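Local atomic coordinates of chitinase (Paenibacillus sp. FPU-7, PDB entry 5GZT), a protein that probably cleaves chitin and chitodextrins by random endo-hydrolysis of their beta-1,4 linkages between N-acetylglucosaminide units. Residues V652-Y657 and V736-S741; L939-A944 and D956-Y961; P947-I950 and E954-K957; S1000-Y1005 and A1100-N1105; A1004-G1009 and S1013-G1018. All blocks are in the same frame, centred on the assembly; numbering follows the deposited sequence. Where two conformers were deposited one is given.

Contact 1 of 5, residues V652-Y657 and V736-S741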
# COMPACT_ATOMS: atom_id res chain seq x y z
N VAL B 652 -0.83 -22.82 7.46
CA VAL B 652 -1.18 -22.36 8.78
C VAL B 652 0.15 -22.37 9.59
O VAL B 652 0.98 -23.25 9.39
CB VAL B 652 -2.21 -23.28 9.41
CG1 VAL B 652 -2.51 -22.88 10.87
CG2 VAL B 652 -3.56 -23.30 8.66
N GLY B 653 0.34 -21.36 10.41
CA GLY B 653 1.51 -21.12 11.28
C GLY B 653 0.98 -21.04 12.74
O GLY B 653 -0.14 -20.51 13.03
N THR B 654 1.76 -21.62 13.66
CA THR B 654 1.54 -21.49 15.08
C THR B 654 2.65 -20.90 15.92
O THR B 654 3.79 -20.83 15.47
CB THR B 654 1.22 -22.87 15.65
OG1 THR B 654 2.36 -23.74 15.54
CG2 THR B 654 0.04 -23.46 14.99
N SER B 655 2.28 -20.42 17.13
CA SER B 655 3.19 -20.01 18.17
C SER B 655 2.72 -20.71 19.44
O SER B 655 1.76 -21.46 19.42
CB SER B 655 3.36 -18.48 18.30
OG SER B 655 2.15 -17.92 18.79
N VAL B 656 3.43 -20.56 20.55
CA VAL B 656 2.98 -21.17 21.75
C VAL B 656 2.75 -20.09 22.83
O VAL B 656 3.52 -19.16 23.00
CB VAL B 656 4.10 -22.12 22.26
CG1 VAL B 656 3.69 -22.70 23.64
CG2 VAL B 656 4.32 -23.24 21.27
N TYR B 657 1.69 -20.24 23.61
CA TYR B 657 1.43 -19.31 24.67
C TYR B 657 1.55 -20.07 26.01
O TYR B 657 2.07 -19.53 26.98
CB TYR B 657 -0.02 -18.82 24.53
CG TYR B 657 -0.45 -17.90 25.64
CD1 TYR B 657 -0.13 -16.55 25.61
CD2 TYR B 657 -1.20 -18.37 26.64
CE1 TYR B 657 -0.51 -15.69 26.64
CE2 TYR B 657 -1.54 -17.58 27.69
CZ TYR B 657 -1.23 -16.25 27.68
OH TYR B 657 -1.73 -15.57 28.77
N VAL B 736 1.47 -30.84 17.75
CA VAL B 736 0.11 -30.38 17.45
C VAL B 736 0.07 -29.90 16.02
O VAL B 736 0.78 -28.99 15.65
CB VAL B 736 -0.31 -29.19 18.38
CG1 VAL B 736 -1.76 -28.79 18.10
CG2 VAL B 736 -0.20 -29.69 19.83
N VAL B 737 -0.72 -30.55 15.17
CA VAL B 737 -0.84 -30.03 13.83
C VAL B 737 -2.24 -29.38 13.72
O VAL B 737 -3.21 -30.00 14.09
CB VAL B 737 -0.76 -31.16 12.79
CG1 VAL B 737 -1.18 -30.64 11.43
CG2 VAL B 737 0.68 -31.80 12.77
N VAL B 738 -2.28 -28.15 13.21
CA VAL B 738 -3.52 -27.45 12.94
C VAL B 738 -3.87 -27.64 11.49
O VAL B 738 -3.15 -27.17 10.58
CB VAL B 738 -3.37 -25.95 13.25
CG1 VAL B 738 -4.70 -25.22 13.11
CG2 VAL B 738 -2.91 -25.76 14.66
N LYS B 739 -4.95 -28.35 11.25
CA LYS B 739 -5.25 -28.77 9.88
C LYS B 739 -5.82 -27.63 9.09
O LYS B 739 -6.37 -26.67 9.69
CB LYS B 739 -6.25 -29.91 9.86
CG LYS B 739 -5.86 -31.09 10.67
CD LYS B 739 -4.79 -31.93 10.05
CE LYS B 739 -5.34 -32.85 8.97
NZ LYS B 739 -4.20 -33.24 8.07
N ALA B 740 -5.70 -27.73 7.75
CA ALA B 740 -6.32 -26.80 6.80
C ALA B 740 -7.82 -26.62 7.13
O ALA B 740 -8.35 -25.53 6.99
CB ALA B 740 -6.14 -27.27 5.36
N SER B 741 -8.48 -27.66 7.54
CA SER B 741 -9.92 -27.60 7.83
C SER B 741 -10.25 -26.74 9.06
O SER B 741 -11.40 -26.39 9.26
CB SER B 741 -10.44 -29.00 7.99
OG SER B 741 -9.96 -29.57 9.22

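Contact 2 of 5, residues L939-A944 and D956-Y961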
# COMPACT_ATOMS: atom_id res chain seq x y z
N LEU B 939 24.51 -36.12 26.88
CA LEU B 939 25.24 -35.47 25.79
C LEU B 939 24.49 -34.19 25.39
O LEU B 939 23.29 -34.26 25.11
CB LEU B 939 25.31 -36.41 24.59
CG LEU B 939 26.02 -35.90 23.33
CD1 LEU B 939 27.49 -35.70 23.65
CD2 LEU B 939 25.92 -36.88 22.18
N ALA B 940 25.17 -33.04 25.37
CA ALA B 940 24.53 -31.81 24.99
C ALA B 940 25.51 -31.05 24.11
O ALA B 940 26.64 -31.47 23.97
CB ALA B 940 24.23 -31.00 26.24
N ILE B 941 25.05 -29.98 23.49
CA ILE B 941 25.92 -29.01 22.86
C ILE B 941 25.53 -27.64 23.29
O ILE B 941 24.43 -27.43 23.86
CB ILE B 941 25.80 -29.00 21.34
CG1 ILE B 941 24.36 -28.60 20.89
CG2 ILE B 941 26.05 -30.39 20.83
CD1 ILE B 941 24.28 -28.54 19.33
N ALA B 942 26.45 -26.72 23.08
CA ALA B 942 26.14 -25.28 23.04
C ALA B 942 26.05 -24.89 21.63
O ALA B 942 26.87 -25.32 20.84
CB ALA B 942 27.22 -24.47 23.67
N SER B 943 25.07 -24.04 21.29
CA SER B 943 24.76 -23.66 19.93
C SER B 943 24.51 -22.15 19.81
O SER B 943 24.30 -21.43 20.80
CB SER B 943 23.56 -24.48 19.42
OG SER B 943 22.38 -24.23 20.19
N ALA B 944 24.59 -21.65 18.58
CA ALA B 944 24.60 -20.22 18.31
C ALA B 944 23.27 -19.75 17.67
O ALA B 944 22.45 -20.55 17.17
CB ALA B 944 25.81 -19.81 17.48
N ASP B 956 17.61 -30.47 12.66
CA ASP B 956 16.56 -31.49 12.74
C ASP B 956 17.13 -32.90 12.79
O ASP B 956 16.42 -33.79 13.25
CB ASP B 956 15.50 -31.35 11.64
CG ASP B 956 14.19 -31.99 12.00
OD1 ASP B 956 13.80 -32.28 13.18
OD2 ASP B 956 13.50 -32.28 11.05
N LYS B 957 18.43 -33.13 12.44
CA LYS B 957 18.92 -34.49 12.49
C LYS B 957 19.68 -34.74 13.80
O LYS B 957 19.93 -35.90 14.09
CB LYS B 957 19.87 -34.83 11.32
CG LYS B 957 19.21 -34.74 9.92
CD LYS B 957 20.23 -34.95 8.83
CE LYS B 957 19.63 -34.71 7.44
NZ LYS B 957 20.70 -34.89 6.39
N ILE B 958 20.07 -33.70 14.52
CA ILE B 958 20.95 -33.94 15.67
C ILE B 958 20.25 -34.04 17.03
O ILE B 958 20.82 -34.63 17.95
CB ILE B 958 22.08 -33.00 15.74
CG1 ILE B 958 21.63 -31.61 15.97
CG2 ILE B 958 22.96 -33.08 14.48
CD1 ILE B 958 22.81 -30.70 16.16
N HIS B 959 19.05 -33.44 17.14
CA HIS B 959 18.32 -33.38 18.40
C HIS B 959 18.06 -34.67 19.01
O HIS B 959 18.15 -34.78 20.25
CB HIS B 959 17.06 -32.45 18.43
CG HIS B 959 15.97 -32.90 17.54
ND1 HIS B 959 15.09 -33.90 17.89
CD2 HIS B 959 15.61 -32.49 16.31
CE1 HIS B 959 14.26 -34.13 16.87
NE2 HIS B 959 14.54 -33.24 15.92
N GLN B 960 17.88 -35.69 18.18
CA GLN B 960 17.68 -37.02 18.70
C GLN B 960 18.84 -37.59 19.57
O GLN B 960 18.57 -38.41 20.35
CB GLN B 960 17.48 -38.07 17.57
CG GLN B 960 18.68 -38.17 16.63
CD GLN B 960 18.39 -39.09 15.39
OE1 GLN B 960 18.42 -38.65 14.25
NE2 GLN B 960 18.11 -40.29 15.63
N TYR B 961 20.07 -37.15 19.35
CA TYR B 961 21.25 -37.63 20.11
C TYR B 961 21.48 -36.85 21.40
O TYR B 961 22.37 -37.23 22.13
CB TYR B 961 22.46 -37.43 19.17
CG TYR B 961 22.29 -38.18 17.84
CD1 TYR B 961 21.96 -39.53 17.79
CD2 TYR B 961 22.44 -37.53 16.62
CE1 TYR B 961 21.80 -40.21 16.59
CE2 TYR B 961 22.26 -38.21 15.37
CZ TYR B 961 21.95 -39.53 15.38
OH TYR B 961 21.80 -40.18 14.17

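Contact 3 of 5, residues P947-I950 and E954-K957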
# COMPACT_ATOMS: atom_id res chain seq x y z
N PRO B 947 21.69 -16.95 11.70
CA PRO B 947 21.19 -17.86 10.68
C PRO B 947 22.33 -18.68 10.06
O PRO B 947 22.09 -19.77 9.61
CB PRO B 947 20.52 -16.93 9.63
CG PRO B 947 20.15 -15.70 10.44
CD PRO B 947 21.11 -15.60 11.61
N ILE B 948 23.54 -18.18 10.03
CA ILE B 948 24.63 -18.96 9.43
C ILE B 948 24.90 -20.25 10.23
O ILE B 948 25.08 -21.34 9.65
CB ILE B 948 25.90 -18.13 9.22
CG1 ILE B 948 26.87 -18.93 8.34
CG2 ILE B 948 26.51 -17.66 10.49
CD1 ILE B 948 28.09 -18.17 7.89
N TYR B 949 24.79 -20.12 11.53
CA TYR B 949 24.90 -21.31 12.46
C TYR B 949 23.83 -22.31 12.14
O TYR B 949 24.12 -23.51 11.87
CB TYR B 949 24.87 -20.93 13.97
CG TYR B 949 25.08 -22.17 14.79
CD1 TYR B 949 26.39 -22.63 15.11
CD2 TYR B 949 24.03 -22.92 15.20
CE1 TYR B 949 26.59 -23.82 15.85
CE2 TYR B 949 24.21 -24.14 15.92
CZ TYR B 949 25.49 -24.58 16.23
OH TYR B 949 25.67 -25.72 16.95
N ILE B 950 22.61 -21.83 12.03
CA ILE B 950 21.47 -22.71 11.75
C ILE B 950 21.62 -23.49 10.41
O ILE B 950 21.25 -24.68 10.22
CB ILE B 950 20.18 -21.85 11.84
CG1 ILE B 950 19.90 -21.46 13.29
CG2 ILE B 950 19.00 -22.64 11.34
CD1 ILE B 950 18.81 -20.45 13.47
N GLU B 954 22.85 -29.54 11.15
CA GLU B 954 21.61 -30.22 10.83
C GLU B 954 20.74 -30.32 12.09
O GLU B 954 20.60 -31.38 12.65
CB GLU B 954 21.87 -31.57 10.24
CG GLU B 954 22.89 -31.50 9.13
CD GLU B 954 23.07 -32.82 8.40
OE1 GLU B 954 23.64 -33.83 8.95
OE2 GLU B 954 22.63 -32.86 7.25
N LEU B 955 20.15 -29.19 12.49
CA LEU B 955 19.35 -29.18 13.70
C LEU B 955 18.31 -30.25 13.77
O LEU B 955 18.17 -30.95 14.84
CB LEU B 955 18.74 -27.82 14.01
CG LEU B 955 19.71 -26.68 14.26
CD1 LEU B 955 18.93 -25.40 14.42
CD2 LEU B 955 20.66 -26.85 15.43
N ASP B 956 17.61 -30.47 12.66
CA ASP B 956 16.56 -31.49 12.74
C ASP B 956 17.13 -32.90 12.79
O ASP B 956 16.42 -33.79 13.25
CB ASP B 956 15.50 -31.35 11.64
CG ASP B 956 14.19 -31.99 12.00
OD1 ASP B 956 13.80 -32.28 13.18
OD2 ASP B 956 13.50 -32.28 11.05
N LYS B 957 18.43 -33.13 12.44
CA LYS B 957 18.92 -34.49 12.49
C LYS B 957 19.68 -34.74 13.80
O LYS B 957 19.93 -35.90 14.09
CB LYS B 957 19.87 -34.83 11.32
CG LYS B 957 19.21 -34.74 9.92
CD LYS B 957 20.23 -34.95 8.83
CE LYS B 957 19.63 -34.71 7.44
NZ LYS B 957 20.70 -34.89 6.39
O HOH W 1 19.36 -26.61 10.80

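Contact 4 of 5, residues S1000-Y1005 and A1100-N1105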
# COMPACT_ATOMS: atom_id res chain seq x y z
N SER B 1000 12.92 -14.97 18.95
CA SER B 1000 13.10 -15.17 17.52
C SER B 1000 14.05 -16.33 17.26
O SER B 1000 13.77 -17.17 16.37
CB SER B 1000 13.65 -13.95 16.79
OG SER B 1000 15.01 -13.69 17.09
N VAL B 1001 15.10 -16.43 18.06
CA VAL B 1001 16.09 -17.55 17.85
C VAL B 1001 15.51 -18.93 18.16
O VAL B 1001 15.57 -19.89 17.36
CB VAL B 1001 17.34 -17.30 18.72
CG1 VAL B 1001 18.30 -18.46 18.61
CG2 VAL B 1001 18.03 -16.08 18.26
N LEU B 1002 14.86 -19.00 19.31
CA LEU B 1002 14.28 -20.29 19.74
C LEU B 1002 13.07 -20.67 18.92
O LEU B 1002 12.85 -21.90 18.65
CB LEU B 1002 14.02 -20.24 21.20
CG LEU B 1002 15.27 -20.05 22.02
CD1 LEU B 1002 14.89 -19.71 23.45
CD2 LEU B 1002 16.12 -21.29 22.00
N THR B 1003 12.35 -19.67 18.34
CA THR B 1003 11.38 -20.02 17.32
C THR B 1003 12.00 -20.61 16.09
O THR B 1003 11.46 -21.60 15.54
CB THR B 1003 10.50 -18.78 16.97
OG1 THR B 1003 9.82 -18.40 18.15
CG2 THR B 1003 9.49 -19.05 15.90
N ALA B 1004 13.07 -20.00 15.57
CA ALA B 1004 13.72 -20.51 14.42
C ALA B 1004 14.27 -21.89 14.66
O ALA B 1004 14.21 -22.71 13.80
CB ALA B 1004 14.86 -19.62 13.99
N TYR B 1005 14.78 -22.18 15.84
CA TYR B 1005 15.19 -23.60 16.11
C TYR B 1005 14.00 -24.57 16.01
O TYR B 1005 14.05 -25.71 15.42
CB TYR B 1005 15.84 -23.74 17.50
CG TYR B 1005 17.32 -23.48 17.55
CD1 TYR B 1005 17.86 -22.23 17.24
CD2 TYR B 1005 18.20 -24.47 17.97
CE1 TYR B 1005 19.24 -21.99 17.28
CE2 TYR B 1005 19.58 -24.23 18.02
CZ TYR B 1005 20.09 -23.03 17.69
OH TYR B 1005 21.46 -22.87 17.82
N ALA B 1100 13.38 -16.99 32.16
CA ALA B 1100 12.93 -18.12 32.91
C ALA B 1100 11.42 -18.39 32.74
O ALA B 1100 10.95 -19.54 32.57
CB ALA B 1100 13.27 -17.94 34.36
N GLU B 1101 10.66 -17.29 32.70
CA GLU B 1101 9.26 -17.34 32.42
C GLU B 1101 9.00 -17.82 31.02
O GLU B 1101 8.11 -18.61 30.85
CB GLU B 1101 8.63 -15.94 32.61
CG GLU B 1101 7.13 -15.93 32.36
CD GLU B 1101 6.50 -14.61 32.77
OE1 GLU B 1101 5.62 -14.60 33.62
OE2 GLU B 1101 6.93 -13.62 32.25
N TYR B 1102 9.77 -17.33 30.05
CA TYR B 1102 9.74 -17.79 28.68
C TYR B 1102 9.97 -19.30 28.63
O TYR B 1102 9.19 -20.02 28.06
CB TYR B 1102 10.76 -17.01 27.83
CG TYR B 1102 10.62 -17.26 26.33
CD1 TYR B 1102 9.70 -16.53 25.56
CD2 TYR B 1102 11.35 -18.26 25.70
CE1 TYR B 1102 9.56 -16.82 24.21
CE2 TYR B 1102 11.24 -18.51 24.35
CZ TYR B 1102 10.34 -17.81 23.61
OH TYR B 1102 10.13 -18.12 22.28
N ALA B 1103 11.02 -19.80 29.30
CA ALA B 1103 11.29 -21.26 29.38
C ALA B 1103 10.08 -22.06 29.86
O ALA B 1103 9.70 -23.06 29.24
CB ALA B 1103 12.48 -21.50 30.26
N LYS B 1104 9.48 -21.64 30.94
CA LYS B 1104 8.31 -22.32 31.50
C LYS B 1104 7.11 -22.28 30.56
O LYS B 1104 6.50 -23.32 30.33
CB LYS B 1104 7.89 -21.67 32.80
CG LYS B 1104 8.79 -22.01 33.97
CD LYS B 1104 8.81 -20.94 35.01
CE LYS B 1104 7.50 -20.85 35.72
NZ LYS B 1104 7.51 -19.77 36.74
N ASN B 1105 6.83 -21.11 29.98
CA ASN B 1105 5.64 -20.94 29.15
C ASN B 1105 5.78 -21.56 27.80
O ASN B 1105 4.77 -21.84 27.16
CB ASN B 1105 5.33 -19.45 28.93
CG ASN B 1105 4.86 -18.77 30.24
OD1 ASN B 1105 4.31 -19.41 31.09
ND2 ASN B 1105 5.04 -17.48 30.34

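Contact 5 of 5, residues A1004-G1009 and S1013-G1018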
# COMPACT_ATOMS: atom_id res chain seq x y z
N ALA B 1004 13.07 -20.00 15.57
CA ALA B 1004 13.72 -20.51 14.42
C ALA B 1004 14.27 -21.89 14.66
O ALA B 1004 14.21 -22.71 13.80
CB ALA B 1004 14.86 -19.62 13.99
N TYR B 1005 14.78 -22.18 15.84
CA TYR B 1005 15.19 -23.60 16.11
C TYR B 1005 14.00 -24.57 16.01
O TYR B 1005 14.05 -25.71 15.42
CB TYR B 1005 15.84 -23.74 17.50
CG TYR B 1005 17.32 -23.48 17.55
CD1 TYR B 1005 17.86 -22.23 17.24
CD2 TYR B 1005 18.20 -24.47 17.97
CE1 TYR B 1005 19.24 -21.99 17.28
CE2 TYR B 1005 19.58 -24.23 18.02
CZ TYR B 1005 20.09 -23.03 17.69
OH TYR B 1005 21.46 -22.87 17.82
N ARG B 1006 12.88 -24.11 16.54
CA ARG B 1006 11.67 -24.93 16.49
C ARG B 1006 11.15 -25.09 15.09
O ARG B 1006 10.67 -26.20 14.77
CB ARG B 1006 10.57 -24.41 17.46
CG ARG B 1006 10.85 -24.84 18.92
CD ARG B 1006 9.97 -24.09 19.95
NE ARG B 1006 10.37 -22.70 20.04
CZ ARG B 1006 9.75 -21.81 20.82
NH1 ARG B 1006 8.73 -22.16 21.62
NH2 ARG B 1006 10.18 -20.55 20.83
N LYS B 1007 11.26 -24.04 14.27
CA LYS B 1007 10.83 -24.18 12.87
C LYS B 1007 11.73 -25.11 12.05
O LYS B 1007 11.25 -25.69 11.09
CB LYS B 1007 10.74 -22.86 12.12
CG LYS B 1007 9.78 -21.81 12.69
CD LYS B 1007 8.33 -22.23 12.71
CE LYS B 1007 7.47 -20.99 13.01
NZ LYS B 1007 6.13 -21.43 13.52
N GLN B 1008 12.95 -25.37 12.51
CA GLN B 1008 13.77 -26.42 11.94
C GLN B 1008 13.42 -27.82 12.40
O GLN B 1008 13.97 -28.75 11.88
CB GLN B 1008 15.27 -26.21 12.28
CG GLN B 1008 15.92 -24.98 11.78
CD GLN B 1008 16.07 -25.04 10.27
OE1 GLN B 1008 16.82 -25.83 9.72
NE2 GLN B 1008 15.30 -24.22 9.60
N GLY B 1009 12.54 -27.95 13.38
CA GLY B 1009 12.00 -29.19 13.89
C GLY B 1009 12.52 -29.57 15.28
O GLY B 1009 12.12 -30.59 15.82
N SER B 1013 11.45 -29.12 24.20
CA SER B 1013 12.04 -29.74 25.35
C SER B 1013 13.55 -30.13 25.16
O SER B 1013 14.16 -30.68 26.05
CB SER B 1013 11.19 -30.90 25.85
OG SER B 1013 11.10 -31.95 24.90
N LYS B 1014 14.11 -29.82 24.01
CA LYS B 1014 15.57 -29.98 23.80
C LYS B 1014 16.25 -28.66 23.64
O LYS B 1014 17.38 -28.59 23.20
CB LYS B 1014 15.77 -30.96 22.62
CG LYS B 1014 15.49 -32.31 23.23
CD LYS B 1014 15.95 -33.43 22.50
CE LYS B 1014 15.73 -34.70 23.31
NZ LYS B 1014 16.26 -35.72 22.38
N LEU B 1015 15.56 -27.61 24.08
CA LEU B 1015 16.10 -26.27 24.02
C LEU B 1015 16.29 -25.66 25.41
O LEU B 1015 15.45 -25.80 26.27
CB LEU B 1015 15.22 -25.33 23.19
CG LEU B 1015 15.13 -25.69 21.69
CD1 LEU B 1015 14.06 -24.83 20.97
CD2 LEU B 1015 16.47 -25.54 21.04
N VAL B 1016 17.39 -24.97 25.57
CA VAL B 1016 17.69 -24.32 26.81
C VAL B 1016 17.98 -22.85 26.47
O VAL B 1016 18.83 -22.57 25.62
CB VAL B 1016 18.90 -24.98 27.53
CG1 VAL B 1016 19.23 -24.19 28.81
CG2 VAL B 1016 18.53 -26.39 27.93
N ILE B 1017 17.30 -21.94 27.19
CA ILE B 1017 17.46 -20.50 26.92
C ILE B 1017 18.65 -19.98 27.72
O ILE B 1017 18.90 -20.42 28.83
CB ILE B 1017 16.19 -19.69 27.25
CG1 ILE B 1017 16.33 -18.24 26.81
CG2 ILE B 1017 15.90 -19.80 28.75
CD1 ILE B 1017 15.02 -17.37 26.91
N GLY B 1018 19.41 -19.06 27.11
CA GLY B 1018 20.69 -18.64 27.63
C GLY B 1018 20.63 -17.19 28.19
O GLY B 1018 20.10 -16.26 27.53

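Contact 1 of 5, residues V652-Y657 and V736-S741
The backbone N of V738 is hydrogen-bonded to S751 OG, which holds the end of strand 732-738, where the V738 side chain meets V652 and T654. No hydrogen bond crosses between the two segments, and the nearest CA atoms, of V652 and V738, are 7.0 Å apart. The contact is made by methyl groups. V652 carries CG1 anti to its backbone N (chi1 175°), a turn that brings this methyl to 3.9 Å from V738 CG1 and within 4.0 Å of V738 CB. These two valine side chains meet at about a right angle. The other branch of V738 serves T654: V738 CG2 lies 3.8 Å from T654 CG2, the two side chains running past each other in opposite senses. V738 thus gives one methyl to V652 and the other to T654. V652 and V738 are buried. V652 also touches L678 and V743, while K739, pointing the other way, makes a salt bridge with D750. G653 and S655 bond through their backbones to the 677-680 region, whereas V738 belongs to the sheet of strands 692-695 and 754-759. Apolar packing between two such strand layers is characteristic of an immunoglobulin-like beta sandwich.

Contact 2 of 5, residues L939-A944 and D956-Y961
A backbone carbonyl oxygen, not a side chain, receives L939: its CD2 methyl sits 3.6 Å from Y961 O, and L939 CB follows at 3.9 Å from the same oxygen. The arrangement belongs to a beta-alpha-beta crossover of the family 18 (beta/alpha)8 barrel. Strand 938-943 leads through helices 947-952 and 955-958 into the neighbouring parallel strand 964-967, and the end of that helical passage folds back over the strand it came from. L939 and Y961 have the nearest CA atoms, 7.3 Å apart. Further along the strand, I941 meets I958 end to end through their terminal methyls, CD1 to CD1 at 4.1 Å, with the side chains at about a right angle. Both isoleucines hold CG1 between the backbone N and the carbonyl carbon (chi1 62° in I941, 65° in I958), and an extended chi2 then projects each CD1 to its far limit. I958 also touches T916, and L939 touches F922 and R923, all three on helix 911-933, so this helix packs beside the contact. Y961 itself turns its ring off the strand. Q960 CG lies over the centre of that ring, 3.5 Å above its plane, and the Y961 side chain also touches K920 of helix 911-933. The chain is bent into a short 3-10 turn here, closed by a hydrogen bond from Y961 N to I958 O of 3.0 Å.

Contact 3 of 5, residues P947-I950 and E954-K957
I950 near the end of helix 947-952 and L955 at the start of helix 955-958 have CA atoms 7.1 Å apart, the nearest across the two segments, and the chain between the helices is a very short turn. A water spans the gap in the backbone: it lies 2.8 Å from I950 O and accepts from L955 N at 3.2 Å. E954 occupies the N-cap position of the second helix, whose first turn is tied by K957 N to E954 O at 2.8 Å. The side chains that meet across the turn are apolar. L955 reaches toward the first helix, its CD1 methyl 4.1 Å from I950 CG2, and the two side chains cross obliquely. With chi1 at -71°, I950 CG2 lies anti to the backbone N and is the branch that meets L955. L955 CD2, the other branch, comes obliquely to the Y949 ring, 4.5 Å from CE2. Y1005 of helix 998-1007 touches all three of these residues, and L955 also packs on V1010. Away from this packing, K957 NZ forms a salt bridge with E954 OE2 of 2.9 Å, approaching from above the carboxylate plane, while E954 OE1 bonds to T916 OG1. Two short helices, joined by a turn and a bridging water, form the crossover from strand 938-943 to strand 964-967 in the family 18 TIM barrel.

Contact 4 of 5, residues S1000-Y1005 and A1100-N1105
L1002 lies obliquely against the Y1102 ring, its CD1 methyl 3.9 Å from CE2, and the two side chains run past each other in opposite directions. Y1102 sets its ring anti to the backbone N (chi1 -170°), which carries it off helix 1093-1106 and across to helix 998-1007. The backbones stay well apart, with L1002 and A1103 CA atoms at 10.1 Å, so the tyrosine does most of the reaching. These are adjacent helices on the outer layer of a family 18 (beta/alpha)8 barrel, one leading into strand 1015-1020 and the other into strand 1110-1114. Under the contact lies strand 1015-1020, whose I1017 touches L1002, Y1102 and A1103. L1002 further packs on V967 and L1108. At the far end of the ring, Y1102 OH is hydrogen-bonded to D999 OD1 and to R1006 NH2, both on the helix that carries L1002, and these two bonds hold the hydroxyl end to helix 998-1007. The T1003 side chain crosses that of Y1102 at about a right angle; its OG1, 4.2 Å from Y1102 OH and not bonded to it, is hydrogen-bonded instead to D999 O one turn back.

Contact 5 of 5, residues A1004-G1009 and S1013-G1018
Helix 998-1007 ends beside the start of strand 1015-1020, the CA atoms of Y1005 and L1015 lying 8.4 Å apart. The helix is closed by a Schellman motif at G1009, whose positive phi of 108° suits glycine; in this motif G1009 N bonds to R1006 O at 2.9 Å. From the strand, L1015 points at the helix and divides its methyls between two neighbours. CD2 approaches the Y1005 ring obliquely, 3.7 Å from CD2 of that ring and 4.0 Å from Y1005 CB. CD1 goes to the aliphatic stem of R1006, 3.8 Å from its CG. A chi1 of -65° places L1015 CG beside the backbone N, and the branch at CG then parts CD1 and CD2 between R1006 and Y1005. The R1006 chain bends at chi3, and its NE bonds to L1002 O of the same helix while NH1 bonds to Q1106 OE1. Y1005 OH is held by A944 O and S943 OG. V1010 and V967 also pack on L1015. Hydrophobic contact therefore joins the helix to the barrel strand, since no hydrogen bond passes between the segments, while the Y1005 hydroxyl and R1006 NH1 and NH2 bond to other parts of the fold and R1006 NE bonds within the helix.

Along the chain contact 1 comes first, in the immunoglobulin-like domain; contacts 2 to 5 follow in the C-terminal family 18 barrel. Contacts 2 and 3, with centres 9 Å apart, share helix 955-958, and contacts 4 and 5, 7 Å apart, share helix 998-1007. Contact 3 abuts contact 5 through L955 and Y1005, and the Y1005 hydroxyl ties helix 998-1007 to the end of strand 938-943 in contact 2. Contacts 2 and 5 lie on strands of the same barrel. Contact 1, about 17 Å from contacts 4 and 5 between centres, touches both: V656 and Y657 meet N1105, and T654 O meets K1007 NZ weakly. The immunoglobulin-like domain thus packs on the outer helices of the barrel.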